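Local coordinates for apoptosis regulator Bcl-2 homolog (Fowlpox virus, PDB 5TZP), which inhibits apoptosis of the host cell by sequestering and inactivating several proapoptotic Bcl-2 proteins, among them BAX and BAK1, at residues M22-I27 against Y113-I118; N62-I67 against I95-Y100; V76-V81 against E120-A125; I86-I91 against S132-Q137. All blocks are in the same frame, centred on the assembly; numbering follows the deposited sequence. Where two conformers were deposited one is given.

Contact 1 of 4, residues M22-I27 against Y113-I118; sequences MIQNYI and YYDGII. With SO4 (sulfate ion), chain O.
Gln24 and Asp115 mark the closest backbone approach, their CA atoms 6.2 Å apart, where residues 22-27 in the middle of helix 14-32 pass the first turn of helix 115-136. The polar end of the contact is a single straight hydrogen bond: Gln24 NE2 donates to Asp115 OD2 over 2.8 Å, with 173° at the hydrogen. The carboxylate oxygen lies in the amide plane of Gln24, but the amide nitrogen meets it from above the carboxylate plane; the two flat groups are turned 54° apart. An extended glutamine suits this place: with CG anti to the backbone N (chi1 -167°), its amide spans the gap to the other helix. The same nitrogen also donates to O3 of a sulfate ion, probably from the crystallisation liquor, at 2.6 Å, on a more bent path. Gly116 has no side chain, so sulfate O4 can come within 3.5 Å of its CA. In this all-helical Bcl-2 fold, residues 113-118 belong to the BH2 motif, and the contact lays the start of helix 115-136 against helix 14-32. Deeper in, the branched Ile27 serves two neighbours. Its CG2 rests on Asp115 CB at 3.9 Å, and its CD1 meets Ile118 CG2 at 3.9 Å, the two isoleucine side chains crossing at about a right angle. Tyr113 brings CE1 within 4.3 Å of Ile27 O, a carbonyl that accepts a hydrogen bond from Asn31 ND2.

Contact 2 of 4, residues N62-I67 against I95-Y100; sequences NEFDII and IAFCAY
The groove that holds the BH3 peptide in Bcl-2 proteins is lined in part by this contact, in which residues 62-67 of helix 43-68 meet the last residues of BH1 and the adjoining Tyr100 on helix 88-105. The short helical segments pass 10.9 Å apart at a crossing angle of -63°, a separation that large side chains bridge. Phe64, Phe97 and Tyr100 form an aromatic cluster there. Phe97 points its edge at the face of Phe64 in a T-shaped pair, with centroids 5.1 Å apart and planes at 88°; its CD1 stands over the centre of the Phe64 ring. Phe64 in turn directs its own edge toward the face of Tyr100 in an offset edge-to-face pair. On Phe97 the neighbouring CE1 and CZ receive Ile67 CG2, CE1 at 3.8 Å. Phe64, Ile67 and Phe97 also pack on apolar side chains of the bound peptide, so flat rings and a branched aliphatic chain suit this wall of the groove. Tyr100 suits the margin of the cluster: Tyr100 CD2 packs on Phe64 CB at 3.8 Å, while its hydroxyl reaches the partly exposed Asp65. There Tyr100 OH donates to Asp65 OD1 over 2.6 Å, approaching on the syn side and 29° out of the carboxylate plane. So short a bond to a carboxylate probably polarises the phenol, and it ties down the tip of a ring whose body is held by apolar packing.

Contact 3 of 4, residues V76-V81 against E120-A125; sequences VIVTQV and EAITDA. With SO4 (sulfate ion), chain N.
Val78 and Ala125 carry most of this contact, a helix-helix packing within the Bcl-2 fold that sets the short helix 74-81 beside the BH2 part of helix 115-136. The segments run in roughly the same direction, 22° apart, with 9.6 Å between their axes. Ala125 adds only a methyl, which leaves room for Val78 to come near the backbone of helix 115-136. With CG1 anti to the backbone N (chi1 173°), Val78 sets that branch against Ala125 CB at 3.6 Å and brings it within 4.2 Å of Ile122 CA, while its other branch, CG2, faces Ile122 CG1. Ile122 and Val78 both continue onto Cys98 of helix 88-105, so the valine joins three helices. No hydrogen bond crosses between the segments. Gln80 points to another surface, where its OE1 binds the backbone of the bound peptide and its NE2 makes two weak bonds to a sulfate ion, probably from the crystallisation liquor, that the peptide also holds. At the exposed margin, Thr79 OG1 hydrogen-bonds to Asn75 O one turn back, and Thr79 CG2 approaches Ala125 CB at 4.3 Å.

Contact 4 of 4, residues I86-I91 against S132-Q137; sequences INWGRI and SWFIDQ
Trp133 is sandwiched: Ile86 CG2 sits over the centre of one face of its indole, and Gln137 CG of its own segment lies toward the rim of the opposite face. The first of these is a CH-pi contact, with the methyl carbon 3.7 Å from the centroid of the five-membered ring and only 15° off the ring normal. Trp88 receives Trp133 CH2 and Ile91 CD1 on one face, both offset toward the rim; Trp133 CH2 comes within 3.6 Å of Trp88 NE1. The two indole planes are 45° apart, neither stacked nor edge-to-face. At the edge of Trp88, in the ring plane, stands Gln137 OE1, which accepts a hydrogen bond from Trp88 NE1 at 2.9 Å and 171°. The donor comes in above the carbonyl plane of the amide. Gln137 bends at its second torsion, its CG lying on Trp133 while its oxygen reaches Trp88. Trp88 suits its buried site because its one polar atom is satisfied at the edge while its face takes apolar packing. Residues 86-91 belong to the BH1 motif of this Bcl-2 fold, and the contact joins the start of helix 88-105 to the end of helix 115-136. Asn87 is the N-cap of the former: its OD1 accepts from Arg90 N at 2.8 Å. On the bound peptide, acidic side chains accept from Asn87 ND2 and form a salt bridge with Arg90 NE. Further in, Ile91 CD1 packs on Trp133 CZ3 at 3.6 Å, and Trp88 CH2 lies 4.2 Å from Phe134 CE1, at the ring edge.

From the N terminus, helix 14-32 enters first, and contact 1 closes the longest loop when the chain returns to it at residues 113-118. Contact 2, between helices 43-68 and 88-105, lies wholly within that loop. Contacts 3 and 4 cross contact 1, since each begins inside its loop and ends farther along helix 115-136; they also cross contact 2 and each other. Helix 115-136 thus meets helix 14-32, helix 74-81 and helix 88-105 in turn. Around Cys98, contacts 1, 2 and 3 touch through Ile118, Val78 and Ile122, whereas contacts 3 and 4 are joined by a probable hydrogen bond from Arg90 NH1 to Val81 O.

Contact 1 of 4, residues M22-I27 against Y113-I118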
# COMPACT_ATOMS: atom_id res chain seq x y z
N MET A 22 10.29 2.17 -2.75
CA MET A 22 9.26 1.71 -3.68
C MET A 22 7.91 2.29 -3.32
O MET A 22 7.21 2.85 -4.16
CB MET A 22 9.23 0.21 -3.59
CG MET A 22 8.23 -0.41 -4.53
SD MET A 22 8.70 -0.35 -6.28
CE MET A 22 9.69 -1.81 -6.46
N ILE A 23 7.52 2.16 -2.06
CA ILE A 23 6.21 2.62 -1.62
C ILE A 23 6.06 4.13 -1.81
O ILE A 23 5.06 4.63 -2.35
CB ILE A 23 6.01 2.23 -0.16
CG1 ILE A 23 5.94 0.71 -0.01
CG2 ILE A 23 4.72 2.90 0.38
CD1 ILE A 23 6.14 0.18 1.38
N GLN A 24 7.04 4.89 -1.32
CA GLN A 24 6.94 6.35 -1.36
C GLN A 24 6.96 6.88 -2.79
O GLN A 24 6.17 7.75 -3.15
CB GLN A 24 8.03 6.98 -0.52
CG GLN A 24 7.78 8.47 -0.26
CD GLN A 24 8.61 9.08 0.80
OE1 GLN A 24 9.54 8.47 1.30
NE2 GLN A 24 8.38 10.33 1.09
N ASN A 25 7.79 6.30 -3.68
CA ASN A 25 7.76 6.73 -5.09
C ASN A 25 6.39 6.44 -5.70
O ASN A 25 5.91 7.28 -6.47
CB ASN A 25 8.92 6.13 -5.86
CG ASN A 25 10.13 6.98 -5.71
OD1 ASN A 25 10.16 8.07 -6.22
ND2 ASN A 25 11.14 6.46 -5.04
N TYR A 26 5.76 5.28 -5.43
CA TYR A 26 4.43 5.02 -5.98
C TYR A 26 3.44 6.08 -5.49
O TYR A 26 2.66 6.64 -6.26
CB TYR A 26 3.96 3.59 -5.69
CG TYR A 26 2.54 3.43 -6.17
CD1 TYR A 26 2.24 3.51 -7.50
CD2 TYR A 26 1.52 3.39 -5.29
CE1 TYR A 26 0.90 3.48 -7.96
CE2 TYR A 26 0.20 3.40 -5.75
CZ TYR A 26 -0.06 3.46 -7.04
OH TYR A 26 -1.37 3.51 -7.50
N ILE A 27 3.45 6.37 -4.18
CA ILE A 27 2.48 7.33 -3.65
C ILE A 27 2.72 8.70 -4.26
O ILE A 27 1.78 9.42 -4.63
CB ILE A 27 2.53 7.34 -2.12
CG1 ILE A 27 1.96 6.01 -1.61
CG2 ILE A 27 1.69 8.49 -1.56
CD1 ILE A 27 2.02 5.80 -0.12
N TYR A 113 0.68 15.85 0.94
CA TYR A 113 -0.19 14.67 0.87
C TYR A 113 0.34 13.56 1.75
O TYR A 113 -0.11 12.40 1.63
CB TYR A 113 -0.43 14.21 -0.57
CG TYR A 113 0.75 14.18 -1.48
CD1 TYR A 113 1.60 13.04 -1.56
CD2 TYR A 113 1.06 15.24 -2.31
CE1 TYR A 113 2.72 12.99 -2.39
CE2 TYR A 113 2.20 15.20 -3.09
CZ TYR A 113 3.01 14.04 -3.12
OH TYR A 113 4.13 14.07 -3.95
N TYR A 114 1.22 13.88 2.69
CA TYR A 114 1.57 12.96 3.75
C TYR A 114 2.23 11.70 3.24
O TYR A 114 2.19 10.65 3.96
CB TYR A 114 0.35 12.70 4.68
CG TYR A 114 -0.16 13.96 5.27
CD1 TYR A 114 0.54 14.56 6.31
CD2 TYR A 114 -1.36 14.56 4.83
CE1 TYR A 114 0.14 15.74 6.89
CE2 TYR A 114 -1.74 15.80 5.50
CZ TYR A 114 -0.97 16.30 6.48
OH TYR A 114 -1.21 17.59 7.19
N ASP A 115 2.92 11.77 2.12
CA ASP A 115 3.61 10.59 1.64
C ASP A 115 4.68 10.10 2.59
O ASP A 115 4.93 8.89 2.64
CB ASP A 115 4.15 10.89 0.22
CG ASP A 115 5.12 12.02 0.18
OD1 ASP A 115 4.75 13.18 0.48
OD2 ASP A 115 6.31 11.87 -0.12
N GLY A 116 5.32 10.97 3.33
CA GLY A 116 6.33 10.50 4.26
C GLY A 116 5.80 9.66 5.40
O GLY A 116 6.20 8.52 5.56
N ILE A 117 4.85 10.20 6.18
CA ILE A 117 4.31 9.42 7.30
C ILE A 117 3.59 8.17 6.81
O ILE A 117 3.62 7.12 7.46
CB ILE A 117 3.39 10.25 8.25
CG1 ILE A 117 2.24 11.01 7.54
CG2 ILE A 117 4.20 11.16 9.19
CD1 ILE A 117 1.21 11.71 8.54
N ILE A 118 2.90 8.28 5.68
CA ILE A 118 2.14 7.10 5.19
C ILE A 118 3.07 6.02 4.70
O ILE A 118 2.95 4.87 5.09
CB ILE A 118 1.12 7.58 4.16
CG1 ILE A 118 0.02 8.41 4.76
CG2 ILE A 118 0.54 6.32 3.43
CD1 ILE A 118 -0.84 9.07 3.69
S SO4 O . 9.55 12.94 3.52
O1 SO4 O . 8.49 13.90 3.92
O2 SO4 O . 10.89 13.60 3.54
O3 SO4 O . 9.17 12.52 2.19
O4 SO4 O . 9.59 11.77 4.43

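Contact 2 of 4, residues N62-I67 against I95-Y100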
# COMPACT_ATOMS: atom_id res chain seq x y z
N ASN A 62 -15.30 3.21 -4.45
CA ASN A 62 -16.50 3.64 -3.73
C ASN A 62 -16.53 3.13 -2.30
O ASN A 62 -16.99 3.82 -1.41
CB ASN A 62 -17.76 3.15 -4.46
CG ASN A 62 -17.93 3.83 -5.83
OD1 ASN A 62 -17.82 3.19 -6.91
ND2 ASN A 62 -18.28 5.04 -5.78
N GLU A 63 -15.99 1.94 -2.09
CA GLU A 63 -15.89 1.42 -0.73
C GLU A 63 -14.86 2.21 0.07
O GLU A 63 -15.08 2.54 1.24
CB GLU A 63 -15.50 -0.06 -0.81
CG GLU A 63 -15.87 -0.85 0.52
CD GLU A 63 -17.33 -1.14 0.64
OE1 GLU A 63 -17.81 -1.72 1.63
OE2 GLU A 63 -18.16 -0.83 -0.29
N PHE A 64 -13.75 2.53 -0.57
CA PHE A 64 -12.72 3.33 0.06
C PHE A 64 -13.28 4.68 0.46
O PHE A 64 -12.94 5.21 1.54
CB PHE A 64 -11.50 3.53 -0.88
CG PHE A 64 -10.66 2.32 -1.17
CD1 PHE A 64 -10.89 1.10 -0.52
CD2 PHE A 64 -9.62 2.41 -2.05
CE1 PHE A 64 -10.06 0.01 -0.82
CE2 PHE A 64 -8.79 1.35 -2.31
CZ PHE A 64 -9.05 0.12 -1.69
N ASP A 65 -14.17 5.25 -0.38
CA ASP A 65 -14.75 6.52 -0.07
C ASP A 65 -15.57 6.47 1.23
O ASP A 65 -15.53 7.39 2.08
CB ASP A 65 -15.64 7.05 -1.23
CG ASP A 65 -14.84 7.59 -2.40
OD1 ASP A 65 -13.62 7.92 -2.24
OD2 ASP A 65 -15.44 7.66 -3.51
N ILE A 66 -16.36 5.41 1.39
CA ILE A 66 -17.11 5.29 2.65
C ILE A 66 -16.14 5.14 3.84
O ILE A 66 -16.31 5.83 4.85
CB ILE A 66 -18.10 4.15 2.57
CG1 ILE A 66 -19.16 4.47 1.49
CG2 ILE A 66 -18.74 3.95 3.95
CD1 ILE A 66 -20.18 3.37 1.30
N ILE A 67 -15.13 4.31 3.68
CA ILE A 67 -14.16 4.09 4.77
C ILE A 67 -13.53 5.41 5.18
O ILE A 67 -13.43 5.76 6.36
CB ILE A 67 -13.12 3.06 4.30
CG1 ILE A 67 -13.70 1.64 4.29
CG2 ILE A 67 -11.87 3.15 5.23
CD1 ILE A 67 -12.93 0.64 3.57
N ILE A 95 -1.17 -0.51 0.04
CA ILE A 95 -0.55 0.57 -0.68
C ILE A 95 -1.57 1.30 -1.52
O ILE A 95 -1.59 2.54 -1.58
CB ILE A 95 0.65 0.06 -1.51
CG1 ILE A 95 1.75 -0.48 -0.58
CG2 ILE A 95 1.19 1.12 -2.43
CD1 ILE A 95 2.83 -1.30 -1.33
N ALA A 96 -2.44 0.56 -2.19
CA ALA A 96 -3.49 1.18 -3.02
C ALA A 96 -4.42 2.06 -2.18
O ALA A 96 -4.68 3.22 -2.54
CB ALA A 96 -4.27 0.10 -3.74
N PHE A 97 -4.93 1.52 -1.10
CA PHE A 97 -5.78 2.28 -0.18
C PHE A 97 -5.05 3.53 0.30
O PHE A 97 -5.63 4.61 0.33
CB PHE A 97 -6.20 1.41 0.98
CG PHE A 97 -6.98 2.22 1.98
CD1 PHE A 97 -8.34 2.44 1.79
CD2 PHE A 97 -6.38 2.74 3.09
CE1 PHE A 97 -9.05 3.25 2.71
CE2 PHE A 97 -7.10 3.53 4.01
CZ PHE A 97 -8.42 3.80 3.81
N CYS A 98 -3.83 3.38 0.76
CA CYS A 98 -3.09 4.49 1.34
C CYS A 98 -2.75 5.53 0.29
O CYS A 98 -2.75 6.74 0.63
CB CYS A 98 -1.84 4.02 2.06
SG CYS A 98 -2.18 3.23 3.66
N ALA A 99 -2.42 5.15 -0.95
CA ALA A 99 -2.25 6.13 -2.02
C ALA A 99 -3.54 6.90 -2.25
O ALA A 99 -3.54 8.14 -2.34
CB ALA A 99 -1.76 5.46 -3.30
N TYR A 100 -4.65 6.18 -2.39
CA TYR A 100 -5.94 6.79 -2.61
C TYR A 100 -6.27 7.78 -1.49
O TYR A 100 -6.70 8.93 -1.73
CB TYR A 100 -6.98 5.66 -2.69
CG TYR A 100 -8.35 6.09 -3.09
CD1 TYR A 100 -8.69 6.32 -4.43
CD2 TYR A 100 -9.33 6.41 -2.16
CE1 TYR A 100 -9.90 6.78 -4.81
CE2 TYR A 100 -10.60 6.86 -2.53
CZ TYR A 100 -10.86 7.03 -3.87
OH TYR A 100 -12.10 7.51 -4.25

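Contact 3 of 4, residues V76-V81 against E120-A125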
# COMPACT_ATOMS: atom_id res chain seq x y z
N VAL A 76 -3.70 2.64 12.08
CA VAL A 76 -4.48 1.53 12.66
C VAL A 76 -4.99 0.59 11.58
O VAL A 76 -4.88 -0.63 11.73
CB VAL A 76 -5.63 2.05 13.54
CG1 VAL A 76 -6.53 0.88 14.00
CG2 VAL A 76 -5.09 2.75 14.81
N ILE A 77 -5.47 1.17 10.47
CA ILE A 77 -5.93 0.34 9.35
C ILE A 77 -4.80 -0.56 8.85
O ILE A 77 -4.95 -1.79 8.72
CB ILE A 77 -6.52 1.24 8.26
CG1 ILE A 77 -7.79 1.93 8.74
CG2 ILE A 77 -6.83 0.32 7.07
CD1 ILE A 77 -8.24 2.96 7.79
N VAL A 78 -3.63 0.04 8.60
CA VAL A 78 -2.49 -0.71 8.06
C VAL A 78 -2.08 -1.83 9.00
O VAL A 78 -1.89 -2.99 8.60
CB VAL A 78 -1.33 0.25 7.82
CG1 VAL A 78 -0.10 -0.54 7.44
CG2 VAL A 78 -1.67 1.28 6.70
N THR A 79 -1.94 -1.52 10.29
CA THR A 79 -1.52 -2.54 11.23
C THR A 79 -2.59 -3.62 11.40
O THR A 79 -2.25 -4.78 11.59
CB THR A 79 -1.03 -1.89 12.56
OG1 THR A 79 -2.07 -1.17 13.14
CG2 THR A 79 0.13 -1.03 12.31
N GLN A 80 -3.87 -3.27 11.31
CA GLN A 80 -4.90 -4.31 11.37
C GLN A 80 -4.69 -5.32 10.26
O GLN A 80 -4.78 -6.55 10.53
CB GLN A 80 -6.28 -3.68 11.28
CG GLN A 80 -6.75 -3.02 12.61
CD GLN A 80 -8.08 -2.24 12.42
OE1 GLN A 80 -8.46 -1.82 11.30
NE2 GLN A 80 -8.69 -1.91 13.51
N VAL A 81 -4.47 -4.85 9.03
CA VAL A 81 -4.37 -5.79 7.91
C VAL A 81 -3.27 -6.81 8.17
O VAL A 81 -3.41 -8.00 7.86
CB VAL A 81 -4.15 -5.03 6.62
CG1 VAL A 81 -3.92 -6.01 5.45
CG2 VAL A 81 -5.28 -4.07 6.27
N GLU A 120 6.25 5.54 5.52
CA GLU A 120 6.99 5.01 6.67
C GLU A 120 6.12 4.08 7.49
O GLU A 120 6.59 3.02 7.97
CB GLU A 120 7.55 6.14 7.56
CG GLU A 120 8.70 6.90 6.83
CD GLU A 120 9.23 8.12 7.59
OE1 GLU A 120 10.08 8.79 6.99
OE2 GLU A 120 8.79 8.35 8.74
N ALA A 121 4.87 4.42 7.67
CA ALA A 121 3.96 3.55 8.44
C ALA A 121 3.78 2.19 7.75
O ALA A 121 3.78 1.14 8.38
CB ALA A 121 2.62 4.23 8.65
N ILE A 122 3.62 2.20 6.42
CA ILE A 122 3.45 0.94 5.71
C ILE A 122 4.74 0.12 5.84
O ILE A 122 4.72 -1.09 6.11
CB ILE A 122 3.10 1.16 4.24
CG1 ILE A 122 1.73 1.84 4.11
CG2 ILE A 122 3.11 -0.21 3.50
CD1 ILE A 122 1.47 2.40 2.74
N THR A 123 5.90 0.79 5.62
CA THR A 123 7.18 0.09 5.70
C THR A 123 7.35 -0.56 7.08
O THR A 123 7.74 -1.71 7.21
CB THR A 123 8.30 1.09 5.41
OG1 THR A 123 8.12 1.60 4.08
CG2 THR A 123 9.64 0.44 5.50
N ASP A 124 7.08 0.20 8.13
CA ASP A 124 7.24 -0.28 9.50
C ASP A 124 6.31 -1.43 9.78
O ASP A 124 6.69 -2.41 10.45
CB ASP A 124 6.95 0.83 10.50
CG ASP A 124 8.03 1.88 10.56
OD1 ASP A 124 9.12 1.68 10.10
OD2 ASP A 124 7.70 2.97 11.11
N ALA A 125 5.08 -1.36 9.27
CA ALA A 125 4.12 -2.45 9.50
C ALA A 125 4.55 -3.73 8.81
O ALA A 125 4.35 -4.84 9.35
CB ALA A 125 2.72 -2.04 9.01
S SO4 N . -12.28 -0.26 13.64
O1 SO4 N . -12.15 1.18 13.94
O2 SO4 N . -13.68 -0.77 13.59
O3 SO4 N . -11.61 -0.91 14.79
O4 SO4 N . -11.62 -0.51 12.32

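Contact 4 of 4, residues I86-I91 against S132-Q137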
# COMPACT_ATOMS: atom_id res chain seq x y z
N ILE A 86 0.79 -11.86 6.34
CA ILE A 86 1.07 -11.01 5.20
C ILE A 86 0.96 -11.85 3.92
O ILE A 86 1.20 -13.08 3.93
CB ILE A 86 2.47 -10.36 5.32
CG1 ILE A 86 2.71 -9.23 4.34
CG2 ILE A 86 3.61 -11.44 5.13
CD1 ILE A 86 3.90 -8.38 4.72
N ASN A 87 0.59 -11.20 2.82
CA ASN A 87 0.69 -11.75 1.47
C ASN A 87 0.72 -10.58 0.51
O ASN A 87 0.50 -9.44 0.92
CB ASN A 87 -0.40 -12.79 1.14
CG ASN A 87 -1.78 -12.26 1.20
OD1 ASN A 87 -2.03 -11.15 0.66
ND2 ASN A 87 -2.73 -13.03 1.72
N TRP A 88 1.01 -10.82 -0.75
CA TRP A 88 1.17 -9.73 -1.68
C TRP A 88 -0.15 -9.04 -1.97
O TRP A 88 -0.16 -7.80 -2.16
CB TRP A 88 1.83 -10.19 -3.00
CG TRP A 88 3.28 -10.35 -2.81
CD1 TRP A 88 3.99 -11.57 -2.81
CD2 TRP A 88 4.26 -9.32 -2.61
NE1 TRP A 88 5.29 -11.30 -2.59
CE2 TRP A 88 5.53 -9.95 -2.45
CE3 TRP A 88 4.19 -7.94 -2.52
CZ2 TRP A 88 6.67 -9.22 -2.24
CZ3 TRP A 88 5.35 -7.23 -2.29
CH2 TRP A 88 6.56 -7.88 -2.17
N GLY A 89 -1.29 -9.72 -1.99
CA GLY A 89 -2.55 -9.01 -2.18
C GLY A 89 -2.83 -8.02 -1.07
O GLY A 89 -3.39 -6.96 -1.33
N ARG A 90 -2.51 -8.40 0.16
CA ARG A 90 -2.66 -7.52 1.31
C ARG A 90 -1.76 -6.29 1.17
O ARG A 90 -2.17 -5.16 1.48
CB ARG A 90 -2.42 -8.24 2.62
CG ARG A 90 -3.62 -9.21 2.94
CD ARG A 90 -3.37 -9.96 4.18
NE ARG A 90 -4.47 -10.90 4.46
CZ ARG A 90 -4.93 -11.11 5.68
NH1 ARG A 90 -4.53 -10.42 6.74
NH2 ARG A 90 -5.99 -11.91 5.76
N ILE A 91 -0.50 -6.52 0.81
CA ILE A 91 0.46 -5.41 0.60
C ILE A 91 -0.05 -4.48 -0.46
O ILE A 91 -0.05 -3.26 -0.29
CB ILE A 91 1.87 -5.98 0.28
CG1 ILE A 91 2.44 -6.64 1.52
CG2 ILE A 91 2.79 -4.85 -0.20
CD1 ILE A 91 3.74 -7.47 1.18
N SER A 132 11.88 -11.07 7.52
CA SER A 132 12.44 -12.27 6.92
C SER A 132 11.63 -12.75 5.73
O SER A 132 12.17 -13.17 4.69
CB SER A 132 12.51 -13.35 8.01
OG SER A 132 13.60 -13.00 8.80
N TRP A 133 10.29 -12.64 5.83
CA TRP A 133 9.41 -12.96 4.69
C TRP A 133 9.75 -12.10 3.49
O TRP A 133 9.90 -12.61 2.37
CB TRP A 133 7.92 -12.81 5.09
CG TRP A 133 6.95 -13.11 4.03
CD1 TRP A 133 6.36 -14.28 3.81
CD2 TRP A 133 6.45 -12.20 3.03
NE1 TRP A 133 5.48 -14.19 2.75
CE2 TRP A 133 5.52 -12.92 2.24
CE3 TRP A 133 6.64 -10.85 2.78
CZ2 TRP A 133 4.85 -12.33 1.16
CZ3 TRP A 133 5.95 -10.26 1.72
CH2 TRP A 133 5.07 -10.98 0.94
N PHE A 134 9.90 -10.80 3.69
CA PHE A 134 10.19 -9.87 2.60
C PHE A 134 11.51 -10.15 1.94
O PHE A 134 11.59 -10.21 0.70
CB PHE A 134 10.07 -8.45 3.14
CG PHE A 134 10.26 -7.36 2.12
CD1 PHE A 134 9.38 -7.20 1.05
CD2 PHE A 134 11.30 -6.50 2.20
CE1 PHE A 134 9.53 -6.07 0.18
CE2 PHE A 134 11.47 -5.44 1.31
CZ PHE A 134 10.59 -5.25 0.31
N ILE A 135 12.55 -10.38 2.73
CA ILE A 135 13.85 -10.72 2.16
C ILE A 135 13.74 -12.01 1.38
O ILE A 135 14.30 -12.17 0.27
CB ILE A 135 14.90 -10.81 3.29
CG1 ILE A 135 15.09 -9.42 3.91
CG2 ILE A 135 16.20 -11.42 2.76
CD1 ILE A 135 15.84 -9.48 5.24
N ASP A 136 13.02 -12.98 1.91
CA ASP A 136 12.91 -14.28 1.26
C ASP A 136 12.11 -14.26 -0.04
O ASP A 136 12.27 -15.14 -0.90
CB ASP A 136 12.35 -15.28 2.27
CG ASP A 136 12.25 -16.63 1.72
OD1 ASP A 136 13.35 -17.22 1.52
OD2 ASP A 136 11.11 -17.01 1.39
N GLN A 137 11.24 -13.27 -0.20
CA GLN A 137 10.55 -12.96 -1.42
C GLN A 137 11.46 -12.33 -2.45
O GLN A 137 11.03 -11.97 -3.55
CB GLN A 137 9.38 -12.02 -1.16
CG GLN A 137 8.16 -12.70 -0.46
CD GLN A 137 7.58 -13.78 -1.29
OE1 GLN A 137 7.14 -13.52 -2.41
NE2 GLN A 137 7.51 -14.99 -0.77